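Local coordinates for protein CrRbcX-IIa (Chlamydomonas reinhardtii, PDB 5BS1) that probably acts as a dimeric RbcX-type chaperone in the assembly of the carbon-fixing enzyme Rubisco in this green alga, at residues A[31-36]-A[80-85]; A[69-74]-A[84-89]; A[20-25]-A[88-93]; A[5-8]-A[14-17]. All blocks are in the same frame, centred on the assembly; numbering follows the deposited sequence.

The four contacts run along the helical body of one subunit. Contact 4 comes first in the chain: it folds the N-terminal loop onto the start of helix 13-38. Contacts 1 and 3 both pair helix 13-38 with helix 80-96, and contact 1 lies within the chain span of contact 3. Contact 2 adds helix 69-78 on helix 80-96. The centres of contacts 1 and 2 are about 8 Å apart, and those of contacts 2 and 3 about 10 Å. D69 of contact 2 forms salt bridges to R22 and R90 of contact 3. Contacts 1 and 4 lie about 26 Å apart between centres. All four touch the second subunit, so the packing of the chain and the dimer interface lie close together.

Contact 1 of 4, residues A[31-36]-A[80-85]; sequences RVVLEQ and HALALR
Q36 and R85 join the two helices by a side-chain hydrogen bond. R85 NH2 donates to Q36 OE1 at 2.9 Å, with an N-H...O angle of 168°. The oxygen lies at the edge of the guanidinium group, near its plane. The amide and guanidinium planes are only 12° apart, so the two flat groups meet nearly coplanar. Water 1 bridges the same two side chains. It donates to Q36 OE1 at 2.6 Å and accepts from R85 NE at 2.9 Å. OE1 is thus gripped by two donors. Water 2 makes a second bridge, from Q36 NE2 at 3.1 Å to R85 NH2, where its bond is weak.

Apolar packing lies next to the polar link. V33 sends its two methyls to different partners. V33 CG2 touches R85 CG at 3.8 Å, and V33 CG1 meets L82 CD1 at 4.1 Å. The R85 chain leaves with CG trans to the backbone nitrogen and bends at chi2. This lays R85 CG against V33 CG2 and carries the guanidinium on to Q36. If R85 were an alanine, Q36 OE1 would probably lose its direct donor and a gap would open beside V33 CG2.

The next shell holds these groups in place. L86 and V89, further along helix 80-96, also pack on V33. The contact is the partly buried end of the pairing between helices 13-38 and 80-96, whose local segments run at 121°. Helix 46-59 covers V33 through L55, and helix 69-78 reaches L82 through V75.

Contact 2 of 4, residues A[69-74]-A[84-89]; sequences DEWMAA and LRLMEV
No polar bond joins W71 and M72 to L86 and M87, and the one side-chain hydrogen bond within the two segments is the salt bridge from R85 NH1 to E88 OE1, at 2.9 Å in segment 84-89. E88 OE1 lies in the guanidinium plane, but the donor approaches it from well above the carboxylate plane. V89 CG2 sits 3.5 Å above the centre of the R85 guanidinium and covers one of its faces.

The contact itself is apolar and buried. M72, a selenomethionine, points across to helix 80-96. Its chain bends at chi2 (66°) and again at chi3 (76°). The double bend brings SE and CE onto L86 CB, the two chains crossing at a slant. M72 CE is 3.7 Å from L86 CB, and M72 SE is 3.8 Å from the same atom. M87, also a selenomethionine, packs against the same chain: M87 CG lies 4.0 Å from M72 CG and also meets SE and CE of M72. M72 therefore fits against two successive residues of helix 80-96. W71 brings the far end of its indole. W71 CH2 and CZ3 both meet the methyl L86 CD1, the former at 4.0 Å, and the two side chains cross at about a right angle. W71 NE1 is satisfied elsewhere, by a hydrogen bond to F58 O.

Here two helices that follow each other in the chain, 69-78 and 80-96, pack back on one another. Their local segments run at 147°, close to antiparallel. T26 of helix 13-38 touches W71. On the dimer side, L117 of the second subunit packs on M72, and M118 of the second subunit packs on M87.

Contact 3 of 4, residues A[20-25]-A[88-93]; sequences ALRSLF and EVREAY
F25 and Y93 form an offset edge-to-face pair. The edge of Y93 points toward the face of F25, with ring centroids 5.3 Å apart and planes at 73°. Y93 CD1 and CE1 do the touching, and Y93 CE1 lies 3.5 Å from F25 CD1. The opposite face of F25 is lined by its own helix: L21 O stands 3.1 Å above the ring plane, toward the rim.

The second pair of flat groups is R22 and R90. R22 NH1 lies over one face of the R90 guanidinium, toward its rim. The planes are steeply inclined, so the group of R22 stands up from that of R90. R22 NH1 and R90 NH1 are 3.5 Å apart and do not bond, as both are donors. D69, outside both segments, probably makes the closeness tolerable, since its carboxylate forms a salt bridge with NH2 of R22 and another with NH2 of R90. R90 starts with CG between the backbone nitrogen and the carbonyl carbon (chi1 77°), then runs straight to NE. R90 CB is left 3.8 Å from F25 O, and the guanidinium is carried out to R22.

More bonds fix the arginines: T26 OG1 meets R90 NH1, N114 of the second subunit bonds R90 NH2, and T110 of the second subunit bonds R22 NE. The contact is the buried crossing of helix 13-38 over helix 80-96, at 126° between the local segments. The start of helix 69-78 and the second subunit close its arginine side.

Contact 4 of 4, residues A[5-8]-A[14-17]; sequences ADSF and ERKA
K16 packs against the carbonyls of D6 and F8 and against S7 CB, which makes the main van der Waals contact. The lysine chain is extended beyond CG, with chi2 at -172°, and runs along the loop. K16 CG lies 3.5 Å from D6 O, and K16 CE lies 3.8 Å from F8 O. S7 CB sits over the start of this chain, 4.1 Å from K16 CA. D6 CB adds a touch on K16 O at 3.8 Å. The amino group NZ travels past these residues to a hydrogen bond with P4 O. With a serine at K16, P4 O is likely to lose this donor, and the loop would probably be left with a gap beneath D6 O.

The polar link across the segments runs through water. Water 3 lies 2.9 Å from S7 OG and accepts from R15 NH1 at 3.0 Å. R15 is modelled in two conformers, so this bridge and the other contacts of its side chain belong to the one given. In that conformer S7 OG also lies at the edge of the guanidinium, near its plane, but without a direct bond.

The ring of F8 adds another contact. F8 CE1 approaches R15 NE at 3.6 Å in the conformer given, and the ring and guanidinium planes are 26° apart. Water 3 lies at the edge of both flat groups.

This is a surface contact that holds the N-terminal loop on the first turns of helix 13-38. S7 and D6 also reach V19 and A20 further along that helix. In the same R15 conformer, E109 of the second subunit forms a salt bridge with R15 NH2, so the helix start also faces the dimer partner.

Contact 1 of 4, residues A[31-36]-A[80-85]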
# COMPACT_ATOMS: atom_id res chain seq x y z
N ARG A 31 5.98 15.99 -0.52
CA ARG A 31 7.37 16.05 -0.05
C ARG A 31 8.28 16.63 -1.09
O ARG A 31 9.15 17.44 -0.76
CB ARG A 31 7.89 14.68 0.36
CG ARG A 31 7.30 14.14 1.63
CD ARG A 31 8.09 12.90 2.03
NE ARG A 31 9.39 13.26 2.65
CZ ARG A 31 10.55 12.65 2.44
NH1 ARG A 31 11.63 13.07 3.10
NH2 ARG A 31 10.67 11.65 1.58
N VAL A 32 8.11 16.23 -2.34
CA VAL A 32 8.91 16.75 -3.46
C VAL A 32 8.75 18.25 -3.59
O VAL A 32 9.74 18.98 -3.67
CB VAL A 32 8.53 16.07 -4.80
CG1 VAL A 32 9.06 16.83 -6.02
CG2 VAL A 32 9.03 14.64 -4.83
N VAL A 33 7.52 18.71 -3.57
CA VAL A 33 7.23 20.12 -3.73
C VAL A 33 7.76 20.90 -2.53
O VAL A 33 8.29 21.98 -2.70
CB VAL A 33 5.73 20.35 -4.00
CG1 VAL A 33 5.34 21.83 -3.95
CG2 VAL A 33 5.37 19.78 -5.38
N LEU A 34 7.60 20.39 -1.32
CA LEU A 34 8.10 21.11 -0.15
C LEU A 34 9.60 21.33 -0.27
O LEU A 34 10.10 22.42 0.04
CB LEU A 34 7.78 20.39 1.15
CG LEU A 34 8.05 21.15 2.45
CD1 LEU A 34 7.23 22.42 2.55
CD2 LEU A 34 7.72 20.24 3.62
N GLU A 35 10.34 20.32 -0.71
CA GLU A 35 11.79 20.42 -0.83
C GLU A 35 12.14 21.46 -1.88
O GLU A 35 13.08 22.26 -1.70
CB GLU A 35 12.37 19.05 -1.22
CG GLU A 35 13.88 18.98 -1.35
CD GLU A 35 14.38 17.55 -1.60
OE1 GLU A 35 14.58 17.16 -2.76
OE2 GLU A 35 14.58 16.79 -0.63
N GLN A 36 11.40 21.46 -2.97
CA GLN A 36 11.62 22.41 -4.06
C GLN A 36 11.38 23.84 -3.61
O GLN A 36 12.08 24.74 -4.07
CB GLN A 36 10.75 22.05 -5.25
CG GLN A 36 11.27 20.80 -5.95
CD GLN A 36 10.35 20.32 -7.05
OE1 GLN A 36 9.21 20.75 -7.17
NE2 GLN A 36 10.86 19.39 -7.87
N HIS A 80 -4.65 27.63 -5.29
CA HIS A 80 -4.84 26.93 -6.56
C HIS A 80 -3.52 26.62 -7.25
O HIS A 80 -3.35 25.52 -7.79
CB HIS A 80 -5.74 27.82 -7.43
CG HIS A 80 -6.03 27.27 -8.79
ND1 HIS A 80 -5.37 27.69 -9.92
CD2 HIS A 80 -6.93 26.35 -9.20
CE1 HIS A 80 -5.84 27.03 -10.96
NE2 HIS A 80 -6.79 26.23 -10.55
N ALA A 81 -2.57 27.55 -7.26
CA ALA A 81 -1.30 27.33 -7.93
C ALA A 81 -0.55 26.15 -7.28
O ALA A 81 0.07 25.34 -7.97
CB ALA A 81 -0.45 28.57 -7.87
N LEU A 82 -0.60 26.11 -5.96
CA LEU A 82 0.07 25.01 -5.22
C LEU A 82 -0.60 23.67 -5.59
O LEU A 82 0.09 22.68 -5.83
CB LEU A 82 0.00 25.26 -3.74
CG LEU A 82 0.42 24.14 -2.79
CD1 LEU A 82 1.87 23.77 -3.04
CD2 LEU A 82 0.16 24.54 -1.34
N ALA A 83 -1.94 23.64 -5.59
CA ALA A 83 -2.66 22.42 -5.98
C ALA A 83 -2.31 21.97 -7.38
O ALA A 83 -2.05 20.77 -7.59
CB ALA A 83 -4.15 22.59 -5.84
N LEU A 84 -2.23 22.90 -8.34
CA LEU A 84 -1.82 22.52 -9.70
C LEU A 84 -0.46 21.86 -9.72
O LEU A 84 -0.24 20.87 -10.41
CB LEU A 84 -1.83 23.70 -10.65
CG LEU A 84 -3.16 24.34 -11.01
CD1 LEU A 84 -2.92 25.45 -12.02
CD2 LEU A 84 -4.17 23.35 -11.55
N ARG A 85 0.49 22.41 -8.96
CA ARG A 85 1.81 21.84 -8.91
C ARG A 85 1.83 20.44 -8.27
O ARG A 85 2.49 19.54 -8.79
CB ARG A 85 2.77 22.77 -8.15
CG ARG A 85 4.18 22.24 -8.03
CD ARG A 85 4.86 22.09 -9.37
NE ARG A 85 6.23 21.60 -9.20
CZ ARG A 85 6.89 20.86 -10.08
NH1 ARG A 85 6.33 20.52 -11.23
NH2 ARG A 85 8.11 20.42 -9.80
O HOH W 1 7.68 22.79 -6.94
O HOH W 2 9.54 17.54 -10.00

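Contact 2 of 4, residues A[69-74]-A[84-89]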
# COMPACT_ATOMS: atom_id res chain seq x y z
N ASP A 69 -7.57 12.85 -2.55
CA ASP A 69 -8.32 13.85 -3.34
C ASP A 69 -9.13 14.85 -2.50
O ASP A 69 -9.28 15.98 -2.92
CB ASP A 69 -9.22 13.16 -4.35
CG ASP A 69 -8.44 12.33 -5.36
OD1 ASP A 69 -7.28 12.68 -5.67
OD2 ASP A 69 -9.01 11.36 -5.87
N GLU A 70 -9.62 14.42 -1.35
CA GLU A 70 -10.24 15.34 -0.39
C GLU A 70 -9.22 16.37 0.10
O GLU A 70 -9.50 17.58 0.14
CB GLU A 70 -10.83 14.58 0.80
CG GLU A 70 -11.60 15.46 1.77
CD GLU A 70 -12.22 14.72 2.94
OE1 GLU A 70 -11.66 13.72 3.43
OE2 GLU A 70 -13.26 15.21 3.41
N TRP A 71 -8.04 15.87 0.44
CA TRP A 71 -6.90 16.72 0.80
C TRP A 71 -6.57 17.70 -0.33
O TRP A 71 -6.39 18.89 -0.11
CB TRP A 71 -5.72 15.85 1.16
CG TRP A 71 -4.50 16.57 1.69
CD1 TRP A 71 -4.24 16.89 2.99
CD2 TRP A 71 -3.35 16.96 0.95
NE1 TRP A 71 -3.02 17.54 3.10
CE2 TRP A 71 -2.45 17.57 1.86
CE3 TRP A 71 -3.00 16.89 -0.40
CZ2 TRP A 71 -1.22 18.08 1.46
CZ3 TRP A 71 -1.77 17.39 -0.79
CH2 TRP A 71 -0.90 17.97 0.13
N MSE A 72 -6.51 17.19 -1.56
CA MSE A 72 -6.13 18.03 -2.68
C MSE A 72 -7.17 19.11 -2.93
O MSE A 72 -6.82 20.22 -3.27
CB MSE A 72 -5.93 17.15 -3.93
CG MSE A 72 -5.32 17.95 -5.08
SE MSE A 72 -3.50 18.54 -4.69
CE MSE A 72 -2.69 16.79 -4.96
N ALA A 73 -8.45 18.78 -2.79
CA ALA A 73 -9.50 19.77 -2.98
C ALA A 73 -9.38 20.89 -1.95
O ALA A 73 -9.58 22.04 -2.29
CB ALA A 73 -10.85 19.10 -2.86
N ALA A 74 -9.02 20.51 -0.74
CA ALA A 74 -8.77 21.49 0.34
C ALA A 74 -7.59 22.38 0.02
O ALA A 74 -7.65 23.60 0.23
CB ALA A 74 -8.58 20.78 1.66
N LEU A 84 -2.23 22.90 -8.34
CA LEU A 84 -1.82 22.52 -9.70
C LEU A 84 -0.46 21.86 -9.72
O LEU A 84 -0.24 20.87 -10.41
CB LEU A 84 -1.83 23.70 -10.65
CG LEU A 84 -3.16 24.34 -11.01
CD1 LEU A 84 -2.92 25.45 -12.02
CD2 LEU A 84 -4.17 23.35 -11.55
N ARG A 85 0.49 22.41 -8.96
CA ARG A 85 1.81 21.84 -8.91
C ARG A 85 1.83 20.44 -8.27
O ARG A 85 2.49 19.54 -8.79
CB ARG A 85 2.77 22.77 -8.15
CG ARG A 85 4.18 22.24 -8.03
CD ARG A 85 4.86 22.09 -9.37
NE ARG A 85 6.23 21.60 -9.20
CZ ARG A 85 6.89 20.86 -10.08
NH1 ARG A 85 6.33 20.52 -11.23
NH2 ARG A 85 8.11 20.42 -9.80
N LEU A 86 1.12 20.27 -7.18
CA LEU A 86 1.05 18.98 -6.49
C LEU A 86 0.41 17.94 -7.42
O LEU A 86 0.85 16.81 -7.45
CB LEU A 86 0.25 19.10 -5.21
CG LEU A 86 0.92 19.87 -4.08
CD1 LEU A 86 -0.10 20.25 -3.02
CD2 LEU A 86 2.08 19.08 -3.49
N MSE A 87 -0.64 18.36 -8.14
CA MSE A 87 -1.32 17.48 -9.12
C MSE A 87 -0.39 17.05 -10.22
O MSE A 87 -0.36 15.89 -10.59
CB MSE A 87 -2.54 18.18 -9.69
CG MSE A 87 -3.64 18.03 -8.66
SE MSE A 87 -5.45 18.56 -9.22
CE MSE A 87 -4.83 20.35 -8.89
N GLU A 88 0.40 17.99 -10.76
CA GLU A 88 1.35 17.71 -11.82
C GLU A 88 2.37 16.67 -11.33
O GLU A 88 2.70 15.72 -12.05
CB GLU A 88 2.04 19.03 -12.23
CG GLU A 88 3.25 18.95 -13.16
CD GLU A 88 3.78 20.34 -13.56
OE1 GLU A 88 3.90 21.25 -12.70
OE2 GLU A 88 4.08 20.53 -14.76
N VAL A 89 2.91 16.90 -10.15
CA VAL A 89 3.98 16.06 -9.62
C VAL A 89 3.45 14.64 -9.34
O VAL A 89 4.12 13.65 -9.66
CB VAL A 89 4.66 16.71 -8.40
CG1 VAL A 89 5.63 15.76 -7.72
CG2 VAL A 89 5.40 17.97 -8.83

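Contact 3 of 4, residues A[20-25]-A[88-93]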
# COMPACT_ATOMS: atom_id res chain seq x y z
N ALA A 20 -4.60 3.09 -2.11
CA ALA A 20 -3.52 3.32 -1.16
C ALA A 20 -2.30 3.92 -1.87
O ALA A 20 -1.66 4.84 -1.36
CB ALA A 20 -3.14 2.02 -0.48
N LEU A 21 -1.99 3.40 -3.04
CA LEU A 21 -0.86 3.93 -3.84
C LEU A 21 -1.13 5.38 -4.24
O LEU A 21 -0.24 6.22 -4.17
CB LEU A 21 -0.58 3.10 -5.09
CG LEU A 21 0.10 1.75 -4.86
CD1 LEU A 21 0.03 0.95 -6.12
CD2 LEU A 21 1.52 1.90 -4.37
N ARG A 22 -2.37 5.68 -4.61
CA ARG A 22 -2.72 7.05 -4.97
C ARG A 22 -2.44 8.00 -3.83
O ARG A 22 -1.93 9.11 -4.04
CB ARG A 22 -4.19 7.13 -5.43
CG ARG A 22 -4.41 6.49 -6.82
CD ARG A 22 -5.62 7.03 -7.55
NE ARG A 22 -5.44 8.46 -7.62
CZ ARG A 22 -6.26 9.39 -7.15
NH1 ARG A 22 -5.82 10.65 -7.12
NH2 ARG A 22 -7.52 9.11 -6.79
N SER A 23 -2.80 7.60 -2.61
CA SER A 23 -2.52 8.43 -1.42
C SER A 23 -1.03 8.55 -1.20
O SER A 23 -0.50 9.63 -0.89
CB SER A 23 -3.17 7.88 -0.15
OG SER A 23 -4.57 8.04 -0.20
N LEU A 24 -0.31 7.44 -1.35
CA LEU A 24 1.15 7.48 -1.24
C LEU A 24 1.77 8.47 -2.24
O LEU A 24 2.65 9.26 -1.90
CB LEU A 24 1.74 6.08 -1.44
CG LEU A 24 3.26 5.99 -1.45
CD1 LEU A 24 3.86 6.41 -0.12
CD2 LEU A 24 3.75 4.61 -1.86
N PHE A 25 1.30 8.45 -3.48
CA PHE A 25 1.83 9.31 -4.53
C PHE A 25 1.55 10.77 -4.24
O PHE A 25 2.38 11.64 -4.51
CB PHE A 25 1.32 8.89 -5.91
CG PHE A 25 1.66 7.46 -6.32
CD1 PHE A 25 2.69 6.72 -5.73
CD2 PHE A 25 0.96 6.90 -7.36
CE1 PHE A 25 2.97 5.42 -6.15
CE2 PHE A 25 1.23 5.60 -7.77
CZ PHE A 25 2.25 4.87 -7.18
N GLU A 88 0.40 17.99 -10.76
CA GLU A 88 1.35 17.71 -11.82
C GLU A 88 2.37 16.67 -11.33
O GLU A 88 2.70 15.72 -12.05
CB GLU A 88 2.04 19.03 -12.23
CG GLU A 88 3.25 18.95 -13.16
CD GLU A 88 3.78 20.34 -13.56
OE1 GLU A 88 3.90 21.25 -12.70
OE2 GLU A 88 4.08 20.53 -14.76
N VAL A 89 2.91 16.90 -10.15
CA VAL A 89 3.98 16.06 -9.62
C VAL A 89 3.45 14.64 -9.34
O VAL A 89 4.12 13.65 -9.66
CB VAL A 89 4.66 16.71 -8.40
CG1 VAL A 89 5.63 15.76 -7.72
CG2 VAL A 89 5.40 17.97 -8.83
N ARG A 90 2.28 14.52 -8.73
CA ARG A 90 1.77 13.18 -8.42
C ARG A 90 1.41 12.40 -9.68
O ARG A 90 1.54 11.18 -9.70
CB ARG A 90 0.61 13.21 -7.42
CG ARG A 90 -0.74 13.61 -7.99
CD ARG A 90 -1.80 13.63 -6.92
NE ARG A 90 -3.10 13.99 -7.45
CZ ARG A 90 -4.26 13.85 -6.80
NH1 ARG A 90 -4.30 13.36 -5.58
NH2 ARG A 90 -5.40 14.23 -7.37
N GLU A 91 1.02 13.10 -10.75
CA GLU A 91 0.74 12.46 -12.03
C GLU A 91 2.05 12.06 -12.72
O GLU A 91 2.17 10.93 -13.23
CB GLU A 91 -0.10 13.41 -12.91
CG GLU A 91 -0.52 12.77 -14.23
CD GLU A 91 -1.65 13.50 -14.95
OE1 GLU A 91 -2.42 14.30 -14.36
OE2 GLU A 91 -1.82 13.24 -16.17
N ALA A 92 3.04 12.94 -12.69
CA ALA A 92 4.34 12.62 -13.25
C ALA A 92 4.96 11.42 -12.54
O ALA A 92 5.60 10.58 -13.17
CB ALA A 92 5.28 13.81 -13.17
N TYR A 93 4.69 11.30 -11.25
CA TYR A 93 5.29 10.25 -10.42
C TYR A 93 4.82 8.87 -10.85
O TYR A 93 5.54 7.90 -10.66
CB TYR A 93 5.05 10.48 -8.91
CG TYR A 93 5.85 9.57 -8.06
CD1 TYR A 93 5.24 8.58 -7.29
CD2 TYR A 93 7.23 9.65 -8.05
CE1 TYR A 93 5.98 7.74 -6.49
CE2 TYR A 93 7.99 8.78 -7.29
CZ TYR A 93 7.36 7.82 -6.53
OH TYR A 93 8.13 6.93 -5.80

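Contact 4 of 4, residues A[5-8]-A[14-17]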
# COMPACT_ATOMS: atom_id res chain seq x y z
N ALA A 5 -7.73 -1.23 4.87
CA ALA A 5 -8.62 -0.16 5.30
C ALA A 5 -8.88 0.91 4.25
O ALA A 5 -9.68 1.82 4.49
CB ALA A 5 -8.06 0.50 6.55
N ASP A 6 -8.15 0.87 3.13
CA ASP A 6 -8.32 1.83 2.04
C ASP A 6 -9.49 1.50 1.12
O ASP A 6 -10.08 0.39 1.18
CB ASP A 6 -7.01 2.03 1.25
CG ASP A 6 -6.12 3.13 1.89
OD1 ASP A 6 -6.20 3.39 3.11
OD2 ASP A 6 -5.36 3.78 1.16
N SER A 7 -9.88 2.48 0.31
CA SER A 7 -11.06 2.37 -0.56
C SER A 7 -12.28 1.99 0.28
O SER A 7 -12.46 2.44 1.42
CB SER A 7 -10.76 1.36 -1.66
OG SER A 7 -11.76 1.30 -2.69
N PHE A 8 -13.16 1.22 -0.32
CA PHE A 8 -14.43 0.89 0.33
C PHE A 8 -14.48 -0.56 0.73
O PHE A 8 -13.82 -1.40 0.13
CB PHE A 8 -15.59 1.28 -0.59
CG PHE A 8 -15.59 0.58 -1.93
CD1 PHE A 8 -15.00 1.17 -3.03
CD2 PHE A 8 -16.25 -0.62 -2.11
CE1 PHE A 8 -15.03 0.56 -4.26
CE2 PHE A 8 -16.27 -1.25 -3.33
CZ PHE A 8 -15.66 -0.66 -4.42
N GLU A 14 -6.84 -5.52 -5.10
CA GLU A 14 -6.21 -4.74 -6.16
C GLU A 14 -6.66 -3.27 -6.12
O GLU A 14 -5.83 -2.34 -6.24
CB GLU A 14 -6.50 -5.34 -7.53
CG GLU A 14 -5.76 -6.65 -7.81
CD GLU A 14 -6.50 -7.89 -7.40
OE1 GLU A 14 -7.52 -7.81 -6.69
OE2 GLU A 14 -6.05 -8.99 -7.78
N ARG A 15 -7.96 -3.04 -5.95
CA ARG A 15 -8.46 -1.68 -5.87
C ARG A 15 -8.01 -0.99 -4.60
O ARG A 15 -7.63 0.18 -4.61
CB ARG A 15 -9.97 -1.67 -5.97
CG ARG A 15 -10.52 -0.27 -5.86
CD ARG A 15 -11.98 -0.06 -6.25
NE ARG A 15 -12.09 1.38 -6.23
CZ ARG A 15 -11.78 2.18 -7.23
NH1 ARG A 15 -11.77 3.48 -7.03
NH2 ARG A 15 -11.50 1.68 -8.45
N LYS A 16 -8.05 -1.71 -3.48
CA LYS A 16 -7.55 -1.16 -2.23
C LYS A 16 -6.09 -0.73 -2.38
O LYS A 16 -5.74 0.36 -1.96
CB LYS A 16 -7.72 -2.15 -1.08
CG LYS A 16 -9.16 -2.39 -0.71
CD LYS A 16 -9.27 -3.22 0.56
CE LYS A 16 -10.74 -3.41 0.94
NZ LYS A 16 -10.84 -4.39 2.05
N ALA A 17 -5.27 -1.57 -3.00
CA ALA A 17 -3.87 -1.25 -3.22
C ALA A 17 -3.73 -0.03 -4.11
O ALA A 17 -2.91 0.83 -3.83
CB ALA A 17 -3.14 -2.45 -3.79
O HOH W 3 -12.45 3.76 -4.15